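Local coordinates for protein NalD (Pseudomonas aeruginosa PAO1, PDB 5DAJ) that acts as the secondary repressor of the MexAB-OprM multidrug efflux pump, a TetR-family regulator whose binding of novobiocin induces expression of the pump, at residues P84-S87 against L88-L91; A168-L171 against G172-D176; E195-F198 against R199-R203; Q134-I137 against E138-Q142. One frame throughout, in Å; residues are numbered along the deposited sequence.

Contact 1 of 4, residues P84-S87 against L88-L91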
loop_
_atom_site.group_PDB
_atom_site.type_symbol
_atom_site.label_atom_id
_atom_site.label_comp_id
_atom_site.label_asym_id
_atom_site.label_seq_id
_atom_site.Cartn_x
_atom_site.Cartn_y
_atom_site.Cartn_z
ATOM N N PRO A 84 20.410 -16.456 -9.995
ATOM C CA PRO A 84 19.011 -16.085 -10.042
ATOM C C PRO A 84 18.608 -15.172 -8.922
ATOM O O PRO A 84 17.467 -14.792 -8.896
ATOM C CB PRO A 84 18.305 -17.426 -9.936
ATOM C CG PRO A 84 19.246 -18.317 -9.216
ATOM C CD PRO A 84 20.495 -17.559 -8.959
ATOM N N LEU A 85 19.512 -14.822 -8.029
ATOM C CA LEU A 85 19.154 -13.905 -6.982
ATOM C C LEU A 85 19.297 -12.587 -7.658
ATOM O O LEU A 85 18.810 -11.579 -7.210
ATOM C CB LEU A 85 20.069 -14.012 -5.779
ATOM C CG LEU A 85 19.677 -15.114 -4.801
ATOM C CD1 LEU A 85 20.294 -14.945 -3.437
ATOM C CD2 LEU A 85 18.181 -15.231 -4.659
ATOM N N ARG A 86 19.974 -12.632 -8.783
ATOM C CA ARG A 86 20.176 -11.452 -9.633
ATOM C C ARG A 86 18.959 -11.207 -10.527
ATOM O O ARG A 86 18.527 -10.068 -10.717
ATOM C CB ARG A 86 21.403 -11.642 -10.540
ATOM C CG ARG A 86 21.787 -10.420 -11.391
ATOM C CD ARG A 86 22.031 -9.169 -10.563
ATOM N NE ARG A 86 22.397 -8.028 -11.403
ATOM C CZ ARG A 86 22.957 -6.897 -10.970
ATOM N NH1 ARG A 86 23.254 -6.718 -9.679
ATOM N NH2 ARG A 86 23.236 -5.932 -11.843
ATOM N N SER A 87 18.432 -12.280 -11.109
ATOM C CA SER A 87 17.218 -12.194 -11.938
ATOM C C SER A 87 16.056 -11.594 -11.148
ATOM O O SER A 87 15.272 -10.791 -11.679
ATOM C CB SER A 87 16.811 -13.570 -12.476
ATOM O OG SER A 87 17.859 -14.165 -13.227
ATOM N N LEU A 88 15.950 -12.001 -9.886
ATOM C CA LEU A 88 14.914 -11.481 -8.985
ATOM C C LEU A 88 15.083 -9.975 -8.760
ATOM O O LEU A 88 14.103 -9.221 -8.839
ATOM C CB LEU A 88 14.929 -12.217 -7.643
ATOM C CG LEU A 88 13.958 -11.686 -6.587
ATOM C CD1 LEU A 88 12.515 -11.756 -7.069
ATOM C CD2 LEU A 88 14.124 -12.450 -5.290
ATOM N N TYR A 89 16.319 -9.557 -8.482
ATOM C CA TYR A 89 16.650 -8.130 -8.365
ATOM C C TYR A 89 16.280 -7.369 -9.644
ATOM O O TYR A 89 15.581 -6.354 -9.590
ATOM C CB TYR A 89 18.132 -7.926 -8.049
ATOM C CG TYR A 89 18.583 -6.492 -8.156
ATOM C CD1 TYR A 89 18.363 -5.601 -7.119
ATOM C CD2 TYR A 89 19.229 -6.023 -9.300
ATOM C CE1 TYR A 89 18.772 -4.282 -7.213
ATOM C CE2 TYR A 89 19.643 -4.703 -9.406
ATOM C CZ TYR A 89 19.414 -3.838 -8.354
ATOM O OH TYR A 89 19.814 -2.531 -8.465
ATOM N N ASP A 90 16.737 -7.888 -10.782
ATOM C CA ASP A 90 16.416 -7.320 -12.105
ATOM C C ASP A 90 14.915 -7.179 -12.323
ATOM O O ASP A 90 14.430 -6.128 -12.746
ATOM C CB ASP A 90 16.994 -8.181 -13.239
ATOM C CG ASP A 90 18.507 -8.054 -13.380
ATOM O OD1 ASP A 90 19.108 -7.101 -12.847
ATOM O OD2 ASP A 90 19.108 -8.913 -14.054
ATOM N N LEU A 91 14.180 -8.240 -12.012
ATOM C CA LEU A 91 12.716 -8.226 -12.132
ATOM C C LEU A 91 12.068 -7.117 -11.292
ATOM O O LEU A 91 11.175 -6.404 -11.769
ATOM C CB LEU A 91 12.129 -9.578 -11.733
ATOM C CG LEU A 91 10.595 -9.667 -11.767
ATOM C CD1 LEU A 91 10.065 -9.667 -13.195
ATOM C CD2 LEU A 91 10.112 -10.900 -11.028
#
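R86 and D90, one turn apart on the solvent side of the helix, make a long salt bridge, with R86 NE 3.7 Å from D90 OD1. The carboxylate is turned 78° against the guanidinium and its oxygen lies well out of the guanidinium plane, so only the charges attract and no N-H is aimed at the acceptor.

R86 also meets Y89. The two side chains run alongside each other in the same direction, and Y89 CD2 lies over one face of the guanidinium, near its rim, with their planes 33° apart. R86 NH1 is 4.1 Å from Y89 CD2. With CG anti to the backbone N (chi1 -175°) and a bend at chi2, the chain of R86 runs beside Y89 and its NE comes near D90.

These residues lie in helix 84-101 of the all-helical C-terminal region of a TetR-family repressor. Two of the backbone bonds, L88 N to P84 O (3.3 Å) and Y89 N to L85 O (3.5 Å), are weak; D90 N to R86 O (2.8 Å) and L91 N to S87 O (2.8 Å) are sound.

Apolar groups occupy the inner side. L85 and L88 pack on L143 of helix 123-145, L88 also on C140 and F144, and the Y89 ring meets the rings of F198 and W205 edge-to-face.

Contact 2 of 4, residues A168-L171 against G172-D176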
loop_
_atom_site.group_PDB
_atom_site.type_symbol
_atom_site.label_atom_id
_atom_site.label_comp_id
_atom_site.label_asym_id
_atom_site.label_seq_id
_atom_site.Cartn_x
_atom_site.Cartn_y
_atom_site.Cartn_z
ATOM N N ALA A 168 6.835 -6.658 0.456
ATOM C CA ALA A 168 6.350 -5.481 1.170
ATOM C C ALA A 168 7.060 -4.217 0.679
ATOM O O ALA A 168 6.411 -3.204 0.432
ATOM C CB ALA A 168 6.542 -5.640 2.666
ATOM N N LEU A 169 8.376 -4.294 0.496
ATOM C CA LEU A 169 9.139 -3.156 -0.029
ATOM C C LEU A 169 8.667 -2.738 -1.420
ATOM O O LEU A 169 8.409 -1.558 -1.655
ATOM C CB LEU A 169 10.633 -3.445 -0.083
ATOM C CG LEU A 169 11.485 -2.338 -0.719
ATOM C CD1 LEU A 169 11.365 -1.038 0.051
ATOM C CD2 LEU A 169 12.931 -2.770 -0.796
ATOM N N ILE A 170 8.535 -3.706 -2.330
ATOM C CA ILE A 170 8.056 -3.424 -3.699
ATOM C C ILE A 170 6.667 -2.784 -3.660
ATOM O O ILE A 170 6.421 -1.768 -4.308
ATOM C CB ILE A 170 7.961 -4.679 -4.594
ATOM C CG1 ILE A 170 9.285 -5.439 -4.648
ATOM C CG2 ILE A 170 7.540 -4.296 -6.009
ATOM C CD1 ILE A 170 10.492 -4.592 -5.002
ATOM N N LEU A 171 5.768 -3.403 -2.904
ATOM C CA LEU A 171 4.398 -2.921 -2.767
ATOM C C LEU A 171 4.365 -1.504 -2.220
ATOM O O LEU A 171 3.610 -0.666 -2.706
ATOM C CB LEU A 171 3.600 -3.836 -1.843
ATOM C CG LEU A 171 2.157 -3.442 -1.554
ATOM C CD1 LEU A 171 1.316 -3.411 -2.820
ATOM C CD2 LEU A 171 1.558 -4.406 -0.551
ATOM N N GLY A 172 5.181 -1.260 -1.200
ATOM C CA GLY A 172 5.278 0.047 -0.565
ATOM C C GLY A 172 5.781 1.135 -1.497
ATOM O O GLY A 172 5.250 2.240 -1.510
ATOM N N LEU A 173 6.797 0.811 -2.287
ATOM C CA LEU A 173 7.330 1.744 -3.280
ATOM C C LEU A 173 6.273 2.148 -4.309
ATOM O O LEU A 173 6.121 3.330 -4.615
ATOM C CB LEU A 173 8.545 1.151 -3.997
ATOM C CG LEU A 173 9.807 1.002 -3.153
ATOM C CD1 LEU A 173 10.831 0.194 -3.926
ATOM C CD2 LEU A 173 10.381 2.351 -2.764
ATOM N N PHE A 174 5.560 1.152 -4.826
ATOM C CA PHE A 174 4.425 1.374 -5.736
ATOM C C PHE A 174 3.393 2.277 -5.076
ATOM O O PHE A 174 2.968 3.274 -5.648
ATOM C CB PHE A 174 3.756 0.054 -6.131
ATOM C CG PHE A 174 4.399 -0.631 -7.305
ATOM C CD1 PHE A 174 5.752 -0.897 -7.313
ATOM C CD2 PHE A 174 3.632 -1.038 -8.395
ATOM C CE1 PHE A 174 6.337 -1.534 -8.395
ATOM C CE2 PHE A 174 4.207 -1.678 -9.483
ATOM C CZ PHE A 174 5.565 -1.931 -9.480
ATOM N N ASN A 175 3.033 1.936 -3.851
ATOM C CA ASN A 175 2.009 2.669 -3.112
ATOM C C ASN A 175 2.406 4.124 -2.856
ATOM O O ASN A 175 1.637 5.043 -3.140
ATOM C CB ASN A 175 1.709 1.989 -1.776
ATOM C CG ASN A 175 0.267 2.121 -1.379
ATOM O OD1 ASN A 175 -0.117 3.092 -0.726
ATOM N ND2 ASN A 175 -0.547 1.149 -1.772
ATOM N N ASP A 176 3.611 4.307 -2.311
ATOM C CA ASP A 176 4.161 5.645 -2.035
ATOM C C ASP A 176 4.210 6.488 -3.297
ATOM O O ASP A 176 3.720 7.617 -3.311
ATOM C CB ASP A 176 5.572 5.575 -1.416
ATOM C CG ASP A 176 5.583 5.764 0.097
ATOM O OD1 ASP A 176 4.598 6.260 0.672
ATOM O OD2 ASP A 176 6.607 5.422 0.726
#
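Four successive backbone bonds link A168-L171 to G172-D176: G172 N to A168 O (2.8 Å), L173 N to L169 O (2.9 Å), F174 N to I170 O (3.1 Å) and N175 N to L171 O (2.9 Å), a regular alpha-helical run. It lies in the middle of helix 159-179, which with helix 186-201 contributes to the contact with the second subunit, as in TetR-family dimers.

L169 and L173 cross at a slant, the CD1 branch of L169 touching L173 CG at 4.1 Å, and both side chains pack on L194 of helix 186-201. Toward the subunit interface, A168 packs on L173 and L169 on A165 of the second subunit, and D176 OD2 is hydrogen-bonded to H167 ND1 of that subunit.

I170 and F174 stand next to each other and point the same way, F174 packing also on A95 of helix 84-101 and L109 of helix 103-114. The CG2 branch of I170, anti to the backbone N, meets the F174 ring at CE1 (3.8 Å) and CD1 (4.1 Å).

Contact 3 of 4, residues E195-F198 against R199-R203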
loop_
_atom_site.group_PDB
_atom_site.type_symbol
_atom_site.label_atom_id
_atom_site.label_comp_id
_atom_site.label_asym_id
_atom_site.label_seq_id
_atom_site.Cartn_x
_atom_site.Cartn_y
_atom_site.Cartn_z
ATOM N N GLU A 195 18.533 -1.509 -3.310
ATOM C CA GLU A 195 19.873 -1.903 -2.855
ATOM C C GLU A 195 19.930 -2.412 -1.405
ATOM O O GLU A 195 20.353 -3.554 -1.177
ATOM C CB GLU A 195 20.885 -0.760 -3.076
ATOM C CG GLU A 195 22.345 -1.060 -2.722
ATOM C CD GLU A 195 22.976 -2.179 -3.543
ATOM O OE1 GLU A 195 22.360 -2.672 -4.524
ATOM O OE2 GLU A 195 24.120 -2.562 -3.201
ATOM N N PRO A 196 19.490 -1.594 -0.428
ATOM C CA PRO A 196 19.655 -2.014 0.970
ATOM C C PRO A 196 18.921 -3.304 1.319
ATOM O O PRO A 196 19.448 -4.121 2.065
ATOM C CB PRO A 196 19.080 -0.838 1.763
ATOM C CG PRO A 196 18.166 -0.144 0.820
ATOM C CD PRO A 196 18.804 -0.294 -0.521
HETATM N N MSE A 197 17.729 -3.496 0.765
HETATM C CA MSE A 197 16.962 -4.723 1.023
HETATM C C MSE A 197 17.770 -5.920 0.602
HETATM O O MSE A 197 17.936 -6.866 1.375
HETATM C CB MSE A 197 15.607 -4.717 0.320
HETATM C CG MSE A 197 14.810 -6.019 0.468
HETATM SE SE MSE A 197 14.485 -6.472 2.367
HETATM C CE MSE A 197 13.023 -5.196 2.714
ATOM N N PHE A 198 18.283 -5.890 -0.623
ATOM C CA PHE A 198 19.084 -7.013 -1.139
ATOM C C PHE A 198 20.425 -7.180 -0.433
ATOM O O PHE A 198 20.856 -8.312 -0.190
ATOM C CB PHE A 198 19.291 -6.903 -2.641
ATOM C CG PHE A 198 18.099 -7.339 -3.425
ATOM C CD1 PHE A 198 17.068 -6.449 -3.690
ATOM C CD2 PHE A 198 17.980 -8.652 -3.860
ATOM C CE1 PHE A 198 15.954 -6.851 -4.405
ATOM C CE2 PHE A 198 16.872 -9.053 -4.580
ATOM C CZ PHE A 198 15.858 -8.153 -4.852
ATOM N N ARG A 199 21.039 -6.069 -0.038
ATOM C CA ARG A 199 22.292 -6.121 0.700
ATOM C C ARG A 199 22.027 -6.713 2.088
ATOM O O ARG A 199 22.849 -7.456 2.623
ATOM C CB ARG A 199 22.903 -4.725 0.825
ATOM C CG ARG A 199 24.347 -4.719 1.296
ATOM C CD ARG A 199 24.786 -3.325 1.715
ATOM N NE ARG A 199 24.885 -2.417 0.576
ATOM C CZ ARG A 199 26.031 -1.964 0.080
ATOM N NH1 ARG A 199 27.184 -2.335 0.623
ATOM N NH2 ARG A 199 26.027 -1.141 -0.960
ATOM N N GLY A 200 20.870 -6.378 2.661
ATOM C CA GLY A 200 20.471 -6.878 3.981
ATOM C C GLY A 200 20.074 -8.342 4.034
ATOM O O GLY A 200 20.186 -8.990 5.075
ATOM N N LEU A 201 19.573 -8.859 2.919
ATOM C CA LEU A 201 19.172 -10.270 2.819
ATOM C C LEU A 201 20.340 -11.192 2.491
ATOM O O LEU A 201 20.436 -12.287 3.046
ATOM C CB LEU A 201 18.086 -10.456 1.756
ATOM C CG LEU A 201 16.710 -9.852 2.049
ATOM C CD1 LEU A 201 15.842 -9.902 0.798
ATOM C CD2 LEU A 201 16.014 -10.567 3.191
ATOM N N VAL A 202 21.209 -10.745 1.588
ATOM C CA VAL A 202 22.233 -11.608 0.967
ATOM C C VAL A 202 23.666 -11.227 1.376
ATOM O O VAL A 202 24.035 -10.054 1.374
ATOM C CB VAL A 202 22.099 -11.594 -0.571
ATOM C CG1 VAL A 202 23.091 -12.549 -1.221
ATOM C CG2 VAL A 202 20.686 -11.983 -0.979
ATOM N N ARG A 203 24.462 -12.251 1.678
ATOM C CA ARG A 203 25.810 -12.090 2.267
ATOM C C ARG A 203 26.772 -11.246 1.449
ATOM O O ARG A 203 27.370 -10.306 1.972
ATOM C CB ARG A 203 26.476 -13.448 2.556
ATOM C CG ARG A 203 26.417 -13.859 4.016
ATOM C CD ARG A 203 27.005 -15.241 4.209
ATOM N NE ARG A 203 26.500 -16.024 5.310
ATOM C CZ ARG A 203 26.656 -15.812 6.616
ATOM N NH1 ARG A 203 27.267 -14.733 7.102
ATOM N NH2 ARG A 203 26.141 -16.709 7.458
#
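Bends in two side chains bring E195 and R199 together: E195 turns at chi2 (62°) and R199 at chi3 (-69°), so each chain folds its charged end toward the other across one helical turn. E195 OE2 comes to 3.3 Å from R199 NH2 in an i to i+4 salt bridge, with the carboxylate and guanidinium planes 82° apart, an approach quite unlike the coplanar two-pronged pairing. The other carboxylate oxygen, E195 OE1, is hydrogen-bonded to W205 NE1, and holding both oxygens probably limits rotation of the group.

On the buried side, the selenomethionine M197, bent at chi2 and chi3, runs askew to L201. Its SE and its CG each lie 4.0 Å from L201 CD1, with L201 CG almost as near to SE.

The backbone records a helix coming to its end. P196, which has no N-H to give, lies where helix 186-201 is kinked. R199 N bonds to E195 O at 2.8 Å and G200 N to P196 O at 2.7 Å. L201 N then divides between M197 O (3.0 Å) and, weakly, F198 O (3.4 Å). V202 N still bonds to F198 O at 3.0 Å, but V202 itself has left helical geometry.

In the C-terminal region of this TetR-family regulator, the end of helix 186-201 packs against helix 159-179, with M197 on A165 and L169, F198 on L166 and L201 on A162, while P196, M197, R199 and L201 join the dimer contact with the second subunit.

Contact 4 of 4, residues Q134-I137 against E138-Q142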
loop_
_atom_site.group_PDB
_atom_site.type_symbol
_atom_site.label_atom_id
_atom_site.label_comp_id
_atom_site.label_asym_id
_atom_site.label_seq_id
_atom_site.Cartn_x
_atom_site.Cartn_y
_atom_site.Cartn_z
ATOM N N GLN A 134 -0.030 -13.853 -3.433
ATOM C CA GLN A 134 0.315 -15.104 -2.757
ATOM C C GLN A 134 1.271 -15.942 -3.597
ATOM O O GLN A 134 2.184 -16.591 -3.073
ATOM C CB GLN A 134 -0.946 -15.916 -2.421
ATOM C CG GLN A 134 -0.710 -17.068 -1.448
ATOM C CD GLN A 134 -0.197 -16.596 -0.092
ATOM O OE1 GLN A 134 -0.810 -15.730 0.547
ATOM N NE2 GLN A 134 0.921 -17.163 0.357
HETATM N N MSE A 135 1.051 -15.914 -4.904
HETATM C CA MSE A 135 1.853 -16.689 -5.836
HETATM C C MSE A 135 3.236 -16.118 -5.975
HETATM O O MSE A 135 4.220 -16.853 -5.881
HETATM C CB MSE A 135 1.115 -16.709 -7.161
HETATM C CG MSE A 135 1.842 -17.532 -8.187
HETATM SE SE MSE A 135 1.234 -17.236 -10.037
HETATM C CE MSE A 135 -0.496 -18.299 -9.994
ATOM N N PHE A 136 3.329 -14.810 -6.213
ATOM C CA PHE A 136 4.636 -14.141 -6.287
ATOM C C PHE A 136 5.478 -14.411 -5.029
ATOM O O PHE A 136 6.670 -14.714 -5.109
ATOM C CB PHE A 136 4.472 -12.627 -6.476
ATOM C CG PHE A 136 5.774 -11.872 -6.417
ATOM C CD1 PHE A 136 6.588 -11.786 -7.538
ATOM C CD2 PHE A 136 6.205 -11.285 -5.231
ATOM C CE1 PHE A 136 7.802 -11.114 -7.485
ATOM C CE2 PHE A 136 7.421 -10.612 -5.164
ATOM C CZ PHE A 136 8.220 -10.526 -6.296
ATOM N N ILE A 137 4.836 -14.298 -3.876
ATOM C CA ILE A 137 5.487 -14.572 -2.593
ATOM C C ILE A 137 5.977 -16.017 -2.488
ATOM O O ILE A 137 7.095 -16.272 -2.021
ATOM C CB ILE A 137 4.559 -14.215 -1.409
ATOM C CG1 ILE A 137 4.465 -12.687 -1.310
ATOM C CG2 ILE A 137 5.071 -14.815 -0.102
ATOM C CD1 ILE A 137 3.547 -12.164 -0.231
ATOM N N GLU A 138 5.135 -16.954 -2.913
ATOM C CA GLU A 138 5.492 -18.387 -2.889
ATOM C C GLU A 138 6.668 -18.716 -3.812
ATOM O O GLU A 138 7.519 -19.538 -3.475
ATOM C CB GLU A 138 4.274 -19.265 -3.208
ATOM C CG GLU A 138 3.451 -19.587 -1.975
ATOM C CD GLU A 138 2.085 -20.171 -2.295
ATOM O OE1 GLU A 138 1.934 -20.782 -3.386
ATOM O OE2 GLU A 138 1.172 -20.021 -1.441
ATOM N N LEU A 139 6.710 -18.058 -4.963
ATOM C CA LEU A 139 7.833 -18.191 -5.906
ATOM C C LEU A 139 9.151 -17.705 -5.313
ATOM O O LEU A 139 10.160 -18.409 -5.383
ATOM C CB LEU A 139 7.555 -17.431 -7.208
ATOM C CG LEU A 139 7.252 -18.242 -8.475
ATOM C CD1 LEU A 139 6.183 -19.306 -8.274
ATOM C CD2 LEU A 139 6.834 -17.305 -9.601
ATOM N N CYS A 140 9.129 -16.506 -4.736
ATOM C CA CYS A 140 10.313 -15.953 -4.063
ATOM C C CYS A 140 10.774 -16.831 -2.907
ATOM O O CYS A 140 11.960 -17.130 -2.777
ATOM C CB CYS A 140 10.043 -14.549 -3.542
ATOM S SG CYS A 140 9.893 -13.349 -4.866
ATOM N N GLU A 141 9.816 -17.261 -2.095
ATOM C CA GLU A 141 10.082 -18.168 -0.979
ATOM C C GLU A 141 10.843 -19.399 -1.475
ATOM O O GLU A 141 11.906 -19.738 -0.955
ATOM C CB GLU A 141 8.773 -18.591 -0.307
ATOM C CG GLU A 141 8.938 -19.183 1.087
ATOM C CD GLU A 141 7.625 -19.301 1.852
ATOM O OE1 GLU A 141 6.626 -18.648 1.469
ATOM O OE2 GLU A 141 7.586 -20.057 2.843
ATOM N N GLN A 142 10.304 -20.030 -2.513
ATOM C CA GLN A 142 10.931 -21.196 -3.146
ATOM C C GLN A 142 12.336 -20.891 -3.670
ATOM O O GLN A 142 13.249 -21.692 -3.501
ATOM C CB GLN A 142 10.052 -21.713 -4.281
ATOM C CG GLN A 142 10.551 -22.993 -4.959
ATOM C CD GLN A 142 10.010 -23.198 -6.369
ATOM O OE1 GLN A 142 10.737 -23.670 -7.248
ATOM N NE2 GLN A 142 8.740 -22.865 -6.590
#
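E141 N donates to I137 O at 2.9 Å, and L139 N to M135 O at the same length; C140 N to F136 O (3.1 Å) and E138 N to Q134 O (3.0 Å) complete the helical backbone bonding.

A side-chain bond on the outer flank joins Q134 and E138. Q134 bends at chi2 (61°), and its NE2 gives a weak hydrogen bond to E138 OE2 at 3.4 Å. The amide and carboxylate planes are 48° apart, and E138 reaches back with a chain extended beyond CG. The polar end of E141 is engaged elsewhere, OE1 forming a salt bridge with R164 of helix 159-179. Q134 packs on D180 and I137 on L183 of the second subunit.

On the inward flank C140 SG sits over one face of the F136 ring, displaced toward its rim. It is 3.9 Å from the ring centroid, 25° off the normal, and its nearest ring atom is F136 CZ at 3.6 Å. F136 and L139 also pack on L72 of helix 69-76.

The placing of C140 one turn after F136 makes an i to i+4 sulfur-aromatic contact in helix 123-145 of the TetR-family C-terminal region.

In the fold
Each contact lies along one helix of the C-terminal region, contact 3 at a helix end, and none belongs to the predicted helix-turn-helix of residues 32-51. Contact 1 joins two of the others. Its centre is about 12 Å from that of contact 3, with Y89 CA 3.6 Å from F198 CZ and L85 CD1 3.9 Å from V202 CG2; toward contact 4, about 14 Å away between centres, L88 CD1 lies 3.8 Å from C140 SG. Contacts 2 and 3, on successive helices, meet where L169 CD2 packs on M197 CB at 3.5 Å. Contacts 2 and 4 do not touch, their nearest atoms being about 5 Å apart. Contacts 2, 3 and 4 each reach the second subunit; contact 1 does not.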